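Local coordinates for protein pantothenate synthetase (Francisella tularensis subsp. tularensis, PDB 3N8H) that catalyses the ATP-dependent condensation of pantoate with beta-alanine to give pantothenate, probably through a pantoyl-adenylate intermediate, at residues I57-D69 with S123-V135. Sequence-based numbering, arbitrary orientation.
Sequences IFVNPTQFNNPND and SRPGHFSGMLTVV. With PRO (proline), chain C.
The Asn65 side chain crosses that of Arg124 at about a right angle, and Arg124 NE donates a hydrogen bond to Asn65 OD1 at 2.9 Å, nearly in the guanidinium plane, although the amide is turned 50° against it. Asn65 can present this oxygen because its CG sits between the backbone N and the carbonyl carbon (chi1 53°). A water held by Asn65 OD1, Asn66 N and Asp69 OD2 also accepts weakly from Arg124 NH2. The direct Asp69-Arg124 pairing is a long salt bridge, with OD2 out of the guanidinium plane; Asp69 also pairs with Arg190. His127 ND1 donates to Gln63 O at 2.8 Å; the N-H...O angle of 169°, with the oxygen in the ring plane, marks a straight bond that fixes the ring's rotation. The same ND1 lies over the guanidinium centre of Arg124.

Farther along helix 127-142 the backbones close in: Gly130 CA makes a CA-H...O contact with Thr62 O at 3.6 Å. Asn60 ND2 donates weakly to Gly130 O, while its OD1 bonds Tyr101. Val134 CG1 packs 3.3 Å from Asn60 ND2, and Val134 CG2 meets the Phe58 ring edge.

Arg124 NH1 bonds weakly to bound proline O at 3.4 Å, His127 CE1 approaches proline CB, and Arg190 also holds the ligand. Gln63, a predicted pantoate and beta-alanine site, lines the same pocket, consistent with the polar network positioning these groups for substrate.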
ATOM      1  N   ILE A  57       8.777   5.206 -17.763  1.00 33.56           N
ATOM      2  CA  ILE A  57       8.243   6.512 -18.091  1.00 36.45           C
ATOM      3  C   ILE A  57       6.741   6.385 -17.968  1.00 37.34           C
ATOM      4  O   ILE A  57       6.088   5.612 -18.693  1.00 34.40           O
ATOM      5  CB  ILE A  57       8.610   6.952 -19.512  1.00 38.81           C
ATOM      6  CG1 ILE A  57      10.113   7.242 -19.607  1.00 30.57           C
ATOM      7  CG2 ILE A  57       7.781   8.180 -19.948  1.00 38.13           C
ATOM      8  CD1 ILE A  57      10.566   7.578 -21.030  1.00 37.67           C
ATOM      9  N   PHE A  58       6.206   7.124 -17.003  1.00 31.28           N
ATOM     10  CA  PHE A  58       4.790   7.078 -16.701  1.00 35.97           C
ATOM     11  C   PHE A  58       4.443   8.363 -15.975  1.00 38.19           C
ATOM     12  O   PHE A  58       4.889   8.586 -14.838  1.00 32.62           O
ATOM     13  CB  PHE A  58       4.416   5.847 -15.849  1.00 41.78           C
ATOM     14  CG  PHE A  58       2.926   5.770 -15.502  1.00 40.90           C
ATOM     15  CD1 PHE A  58       2.493   5.852 -14.170  1.00 35.02           C
ATOM     16  CD2 PHE A  58       1.966   5.635 -16.511  1.00 40.89           C
ATOM     17  CE1 PHE A  58       1.126   5.794 -13.846  1.00 30.90           C
ATOM     18  CE2 PHE A  58       0.603   5.579 -16.203  1.00 41.68           C
ATOM     19  CZ  PHE A  58       0.178   5.651 -14.864  1.00 36.03           C
ATOM     20  N   VAL A  59       3.680   9.219 -16.661  1.00 32.92           N
ATOM     21  CA  VAL A  59       3.163  10.423 -16.057  1.00 35.50           C
ATOM     22  C   VAL A  59       1.950  10.054 -15.207  1.00 40.58           C
ATOM     23  O   VAL A  59       0.821   9.915 -15.699  1.00 37.36           O
ATOM     24  CB  VAL A  59       2.758  11.490 -17.101  1.00 34.05           C
ATOM     25  CG1 VAL A  59       2.443  12.783 -16.381  1.00 32.51           C
ATOM     26  CG2 VAL A  59       3.888  11.737 -18.142  1.00 27.17           C
ATOM     27  N   ASN A  60       2.198   9.899 -13.920  1.00 37.12           N
ATOM     28  CA  ASN A  60       1.188   9.428 -12.986  1.00 33.00           C
ATOM     29  C   ASN A  60       0.149  10.487 -12.614  1.00 35.88           C
ATOM     30  O   ASN A  60       0.463  11.420 -11.874  1.00 31.14           O
ATOM     31  CB  ASN A  60       1.875   8.885 -11.725  1.00 30.12           C
ATOM     32  CG  ASN A  60       0.892   8.441 -10.685  1.00 34.43           C
ATOM     33  OD1 ASN A  60      -0.120   7.831 -11.011  1.00 33.44           O
ATOM     34  ND2 ASN A  60       1.174   8.752  -9.423  1.00 36.36           N
ATOM     35  N   PRO A  61      -1.102  10.324 -13.091  1.00 39.75           N
ATOM     36  CA  PRO A  61      -2.129  11.345 -12.855  1.00 36.70           C
ATOM     37  C   PRO A  61      -2.466  11.527 -11.378  1.00 42.81           C
ATOM     38  O   PRO A  61      -2.879  12.611 -10.981  1.00 39.51           O
ATOM     39  CB  PRO A  61      -3.379  10.792 -13.555  1.00 38.66           C
ATOM     40  CG  PRO A  61      -2.944   9.596 -14.318  1.00 47.11           C
ATOM     41  CD  PRO A  61      -1.620   9.154 -13.827  1.00 44.14           C
ATOM     42  N   THR A  62      -2.301  10.483 -10.560  0.77 36.15           N
ATOM     43  CA  THR A  62      -2.827  10.547  -9.184  0.77 29.20           C
ATOM     44  C   THR A  62      -1.975  11.446  -8.309  0.77 26.22           C
ATOM     45  O   THR A  62      -2.368  11.816  -7.204  0.77 35.72           O
ATOM     46  CB  THR A  62      -2.969   9.169  -8.508  0.77 32.04           C
ATOM     47  OG1 THR A  62      -1.668   8.580  -8.314  0.77 33.14           O
ATOM     48  CG2 THR A  62      -3.870   8.248  -9.334  0.77 31.67           C
ATOM     49  N   GLN A  63      -0.800  11.801  -8.807  1.00 31.95           N
ATOM     50  CA  GLN A  63       0.081  12.650  -8.026  1.00 30.61           C
ATOM     51  C   GLN A  63       0.085  14.114  -8.464  1.00 34.04           C
ATOM     52  O   GLN A  63       0.773  14.949  -7.862  1.00 31.82           O
ATOM     53  CB  GLN A  63       1.493  12.073  -8.000  1.00 32.23           C
ATOM     54  CG  GLN A  63       2.300  12.197  -9.281  1.00 29.89           C
ATOM     55  CD  GLN A  63       3.639  11.508  -9.132  1.00 36.93           C
ATOM     56  OE1 GLN A  63       4.706  12.141  -9.188  1.00 46.22           O
ATOM     57  NE2 GLN A  63       3.595  10.203  -8.914  1.00 30.41           N
ATOM     58  N   PHE A  64      -0.658  14.429  -9.517  1.00 34.21           N
ATOM     59  CA  PHE A  64      -0.799  15.841  -9.899  1.00 32.95           C
ATOM     60  C   PHE A  64      -1.953  16.402  -9.122  1.00 36.79           C
ATOM     61  O   PHE A  64      -3.100  16.025  -9.353  1.00 42.29           O
ATOM     62  CB  PHE A  64      -1.063  15.990 -11.389  1.00 34.44           C
ATOM     63  CG  PHE A  64       0.149  15.742 -12.230  1.00 42.80           C
ATOM     64  CD1 PHE A  64       0.846  16.812 -12.809  1.00 36.68           C
ATOM     65  CD2 PHE A  64       0.619  14.444 -12.415  1.00 38.04           C
ATOM     66  CE1 PHE A  64       1.980  16.583 -13.572  1.00 37.01           C
ATOM     67  CE2 PHE A  64       1.757  14.208 -13.163  1.00 33.80           C
ATOM     68  CZ  PHE A  64       2.442  15.278 -13.746  1.00 39.78           C
ATOM     69  N   ASN A  65      -1.664  17.271  -8.171  1.00 33.51           N
ATOM     70  CA  ASN A  65      -2.745  17.982  -7.477  1.00 36.69           C
ATOM     71  C   ASN A  65      -3.328  19.140  -8.333  1.00 42.66           C
ATOM     72  O   ASN A  65      -4.414  19.649  -8.070  1.00 41.43           O
ATOM     73  CB  ASN A  65      -2.255  18.512  -6.132  1.00 34.83           C
ATOM     74  CG  ASN A  65      -0.988  19.337  -6.269  1.00 41.01           C
ATOM     75  OD1 ASN A  65       0.059  18.819  -6.684  1.00 41.67           O
ATOM     76  ND2 ASN A  65      -1.081  20.638  -5.955  1.00 38.25           N
ATOM     77  N   ASN A  66      -2.611  19.537  -9.371  1.00 47.75           N
ATOM     78  CA  ASN A  66      -3.036  20.676 -10.192  1.00 42.23           C
ATOM     79  C   ASN A  66      -3.333  20.249 -11.636  1.00 45.18           C
ATOM     80  O   ASN A  66      -2.439  19.763 -12.337  1.00 40.16           O
ATOM     81  CB  ASN A  66      -1.936  21.732 -10.162  1.00 42.70           C
ATOM     82  CG  ASN A  66      -2.311  22.994 -10.896  1.00 48.28           C
ATOM     83  OD1 ASN A  66      -2.435  23.007 -12.118  1.00 45.67           O
ATOM     84  ND2 ASN A  66      -2.457  24.076 -10.154  1.00 51.34           N
ATOM     85  N   PRO A  67      -4.582  20.442 -12.097  1.00 50.65           N
ATOM     86  CA  PRO A  67      -4.981  19.917 -13.408  1.00 44.96           C
ATOM     87  C   PRO A  67      -4.171  20.509 -14.551  1.00 40.15           C
ATOM     88  O   PRO A  67      -3.772  19.808 -15.497  1.00 42.87           O
ATOM     89  CB  PRO A  67      -6.460  20.323 -13.527  1.00 50.53           C
ATOM     90  CG  PRO A  67      -6.918  20.495 -12.134  1.00 59.94           C
ATOM     91  CD  PRO A  67      -5.725  20.982 -11.340  1.00 54.15           C
ATOM     92  N   ASN A  68      -3.928  21.811 -14.474  1.00 43.05           N
ATOM     93  CA  ASN A  68      -3.186  22.490 -15.540  1.00 44.27           C
ATOM     94  C   ASN A  68      -1.762  21.959 -15.628  1.00 42.12           C
ATOM     95  O   ASN A  68      -1.211  21.726 -16.715  1.00 37.62           O
ATOM     96  CB  ASN A  68      -3.184  24.000 -15.328  1.00 54.89           C
ATOM     97  CG  ASN A  68      -2.781  24.759 -16.580  1.00 67.71           C
ATOM     98  OD1 ASN A  68      -3.419  24.633 -17.637  1.00 65.41           O
ATOM     99  ND2 ASN A  68      -1.716  25.551 -16.473  1.00 69.86           N
ATOM    100  N   ASP A  69      -1.166  21.756 -14.468  1.00 40.03           N
ATOM    101  CA  ASP A  69       0.146  21.134 -14.410  1.00 36.98           C
ATOM    102  C   ASP A  69       0.131  19.800 -15.175  1.00 37.91           C
ATOM    103  O   ASP A  69       1.012  19.536 -16.001  1.00 38.10           O
ATOM    104  CB  ASP A  69       0.565  20.923 -12.957  1.00 36.02           C
ATOM    105  CG  ASP A  69       1.969  20.359 -12.834  1.00 41.53           C
ATOM    106  OD1 ASP A  69       2.794  20.605 -13.748  1.00 38.21           O
ATOM    107  OD2 ASP A  69       2.235  19.656 -11.838  1.00 40.60           O
ATOM    108  N   SER A 123       2.257  21.971   0.483  1.00 43.52           N
ATOM    109  CA  SER A 123       2.160  22.746  -0.740  1.00 45.56           C
ATOM    110  C   SER A 123       1.385  21.964  -1.811  1.00 40.82           C
ATOM    111  O   SER A 123       0.656  22.549  -2.613  1.00 40.02           O
ATOM    112  CB  SER A 123       3.578  23.083  -1.223  1.00 42.13           C
ATOM    113  OG  SER A 123       3.590  24.170  -2.109  1.00 48.09           O
ATOM    114  N   ARG A 124       1.534  20.645  -1.826  1.00 32.57           N
ATOM    115  CA  ARG A 124       0.835  19.828  -2.828  1.00 37.04           C
ATOM    116  C   ARG A 124      -0.068  18.775  -2.176  1.00 46.06           C
ATOM    117  O   ARG A 124       0.301  17.600  -2.053  1.00 37.04           O
ATOM    118  CB  ARG A 124       1.812  19.157  -3.794  1.00 33.83           C
ATOM    119  CG  ARG A 124       2.824  20.115  -4.440  1.00 36.08           C
ATOM    120  CD  ARG A 124       3.705  19.362  -5.443  1.00 34.40           C
ATOM    121  NE  ARG A 124       2.923  18.797  -6.542  1.00 35.19           N
ATOM    122  CZ  ARG A 124       3.434  18.078  -7.532  1.00 36.02           C
ATOM    123  NH1 ARG A 124       4.743  17.843  -7.565  1.00 31.08           N
ATOM    124  NH2 ARG A 124       2.635  17.615  -8.501  1.00 32.42           N
ATOM    125  N   PRO A 125      -1.252  19.198  -1.735  1.00 45.19           N
ATOM    126  CA  PRO A 125      -2.080  18.241  -1.027  1.00 45.72           C
ATOM    127  C   PRO A 125      -2.377  17.028  -1.906  1.00 46.16           C
ATOM    128  O   PRO A 125      -2.801  17.185  -3.060  1.00 39.24           O
ATOM    129  CB  PRO A 125      -3.360  19.032  -0.742  1.00 56.03           C
ATOM    130  CG  PRO A 125      -2.902  20.470  -0.681  1.00 59.51           C
ATOM    131  CD  PRO A 125      -1.772  20.575  -1.665  1.00 52.27           C
ATOM    132  N   GLY A 126      -2.143  15.825  -1.375  1.00 38.88           N
ATOM    133  CA  GLY A 126      -2.517  14.607  -2.080  1.00 38.68           C
ATOM    134  C   GLY A 126      -1.471  14.157  -3.092  1.00 32.67           C
ATOM    135  O   GLY A 126      -1.573  13.062  -3.669  1.00 35.40           O
ATOM    136  N   HIS A 127      -0.446  14.975  -3.297  1.00 28.97           N
ATOM    137  CA  HIS A 127       0.669  14.571  -4.164  1.00 31.92           C
ATOM    138  C   HIS A 127       1.408  13.319  -3.626  1.00 36.73           C
ATOM    139  O   HIS A 127       1.676  12.395  -4.378  1.00 33.59           O
ATOM    140  CB  HIS A 127       1.669  15.716  -4.338  1.00 32.44           C
ATOM    141  CG  HIS A 127       2.970  15.293  -4.948  1.00 33.14           C
ATOM    142  ND1 HIS A 127       3.088  14.921  -6.273  1.00 32.86           N
ATOM    143  CD2 HIS A 127       4.214  15.173  -4.413  1.00 34.12           C
ATOM    144  CE1 HIS A 127       4.345  14.592  -6.528  1.00 36.29           C
ATOM    145  NE2 HIS A 127       5.047  14.726  -5.416  1.00 31.12           N
ATOM    146  N   PHE A 128       1.732  13.296  -2.334  1.00 25.80           N
ATOM    147  CA  PHE A 128       2.592  12.225  -1.795  1.00 32.07           C
ATOM    148  C   PHE A 128       1.851  10.894  -1.778  1.00 34.27           C
ATOM    149  O   PHE A 128       2.466   9.824  -1.922  1.00 39.08           O
ATOM    150  CB  PHE A 128       3.136  12.581  -0.384  1.00 32.73           C
ATOM    151  CG  PHE A 128       4.341  13.517  -0.396  1.00 35.27           C
ATOM    152  CD1 PHE A 128       5.246  13.502  -1.451  1.00 31.84           C
ATOM    153  CD2 PHE A 128       4.577  14.387   0.667  1.00 36.99           C
ATOM    154  CE1 PHE A 128       6.362  14.340  -1.471  1.00 33.50           C
ATOM    155  CE2 PHE A 128       5.689  15.224   0.659  1.00 43.27           C
ATOM    156  CZ  PHE A 128       6.579  15.201  -0.418  1.00 37.63           C
ATOM    157  N   SER A 129       0.527  10.957  -1.618  1.00 33.69           N
ATOM    158  CA  SER A 129      -0.290   9.748  -1.654  1.00 29.10           C
ATOM    159  C   SER A 129      -0.222   9.150  -3.062  1.00 32.50           C
ATOM    160  O   SER A 129      -0.013   7.952  -3.223  1.00 31.08           O
ATOM    161  CB  SER A 129      -1.733  10.036  -1.231  1.00 37.51           C
ATOM    162  OG  SER A 129      -2.574   8.911  -1.424  1.00 36.98           O
ATOM    163  N   GLY A 130      -0.372   9.993  -4.081  1.00 29.91           N
ATOM    164  CA  GLY A 130      -0.285   9.531  -5.459  1.00 34.38           C
ATOM    165  C   GLY A 130       1.047   8.891  -5.807  1.00 31.82           C
ATOM    166  O   GLY A 130       1.097   7.845  -6.466  1.00 32.90           O
HETATM  167  N   MSE A 131       2.118   9.538  -5.357  1.00 26.78           N
HETATM  168  CA  MSE A 131       3.506   9.172  -5.631  1.00 32.43           C
HETATM  169  C   MSE A 131       3.840   7.819  -4.997  1.00 25.84           C
HETATM  170  O   MSE A 131       4.369   6.915  -5.648  1.00 28.40           O
HETATM  171  CB  MSE A 131       4.412  10.258  -5.028  1.00 32.75           C
HETATM  172  CG  MSE A 131       5.881  10.119  -5.254  1.00 28.42           C
HETATM  173 SE   MSE A 131       6.709   8.863  -3.977  0.71 39.41          SE
HETATM  174  CE  MSE A 131       6.644  10.092  -2.403  1.00 27.17           C
ATOM    175  N   LEU A 132       3.523   7.693  -3.722  1.00 24.13           N
ATOM    176  CA  LEU A 132       3.755   6.450  -2.970  1.00 30.31           C
ATOM    177  C   LEU A 132       2.978   5.245  -3.524  1.00 34.65           C
ATOM    178  O   LEU A 132       3.489   4.128  -3.542  1.00 33.60           O
ATOM    179  CB  LEU A 132       3.384   6.664  -1.503  1.00 31.41           C
ATOM    180  CG  LEU A 132       4.399   7.532  -0.757  1.00 31.02           C
ATOM    181  CD1 LEU A 132       3.889   7.888   0.649  1.00 34.08           C
ATOM    182  CD2 LEU A 132       5.767   6.806  -0.702  1.00 32.90           C
ATOM    183  N   THR A 133       1.742   5.472  -3.964  1.00 35.36           N
ATOM    184  CA  THR A 133       0.919   4.402  -4.522  1.00 38.40           C
ATOM    185  C   THR A 133       1.512   3.885  -5.855  1.00 31.25           C
ATOM    186  O   THR A 133       1.691   2.677  -6.051  1.00 32.71           O
ATOM    187  CB  THR A 133      -0.544   4.877  -4.741  1.00 32.88           C
ATOM    188  OG1 THR A 133      -1.096   5.335  -3.489  1.00 32.94           O
ATOM    189  CG2 THR A 133      -1.399   3.739  -5.277  1.00 37.38           C
ATOM    190  N   VAL A 134       1.840   4.805  -6.749  1.00 29.50           N
ATOM    191  CA  VAL A 134       2.437   4.418  -8.028  1.00 31.89           C
ATOM    192  C   VAL A 134       3.840   3.839  -7.819  1.00 30.09           C
ATOM    193  O   VAL A 134       4.219   2.890  -8.492  1.00 32.23           O
ATOM    194  CB  VAL A 134       2.441   5.575  -9.072  1.00 32.70           C
ATOM    195  CG1 VAL A 134       3.566   6.570  -8.806  1.00 31.68           C
ATOM    196  CG2 VAL A 134       2.593   4.994 -10.473  1.00 34.63           C
ATOM    197  N   VAL A 135       4.603   4.373  -6.869  1.00 26.39           N
ATOM    198  CA  VAL A 135       5.941   3.827  -6.629  1.00 30.05           C
ATOM    199  C   VAL A 135       5.859   2.375  -6.107  1.00 31.73           C
ATOM    200  O   VAL A 135       6.551   1.463  -6.598  1.00 31.04           O
ATOM    201  CB  VAL A 135       6.779   4.750  -5.675  1.00 33.33           C
ATOM    202  CG1 VAL A 135       8.039   4.040  -5.180  1.00 27.08           C
ATOM    203  CG2 VAL A 135       7.158   6.032  -6.400  1.00 31.91           C
TER
HETATM  204  N   PRO C 271       8.465  14.940  -9.999  1.00 51.27           N
HETATM  205  CA  PRO C 271       7.208  14.373  -9.519  1.00 45.52           C
HETATM  206  C   PRO C 271       6.052  15.335  -9.796  1.00 41.94           C
HETATM  207  O   PRO C 271       6.298  16.477 -10.206  1.00 37.97           O
HETATM  208  CB  PRO C 271       7.448  14.240  -8.014  1.00 46.90           C
HETATM  209  CG  PRO C 271       8.920  14.015  -7.902  1.00 56.84           C
HETATM  210  CD  PRO C 271       9.550  14.821  -9.009  1.00 48.68           C
HETATM  211  O   HOH W   1      -3.977  11.376  -4.609  1.00 46.43           O
HETATM  212  O   HOH W   2       0.412  19.219  -9.840  1.00 34.18           O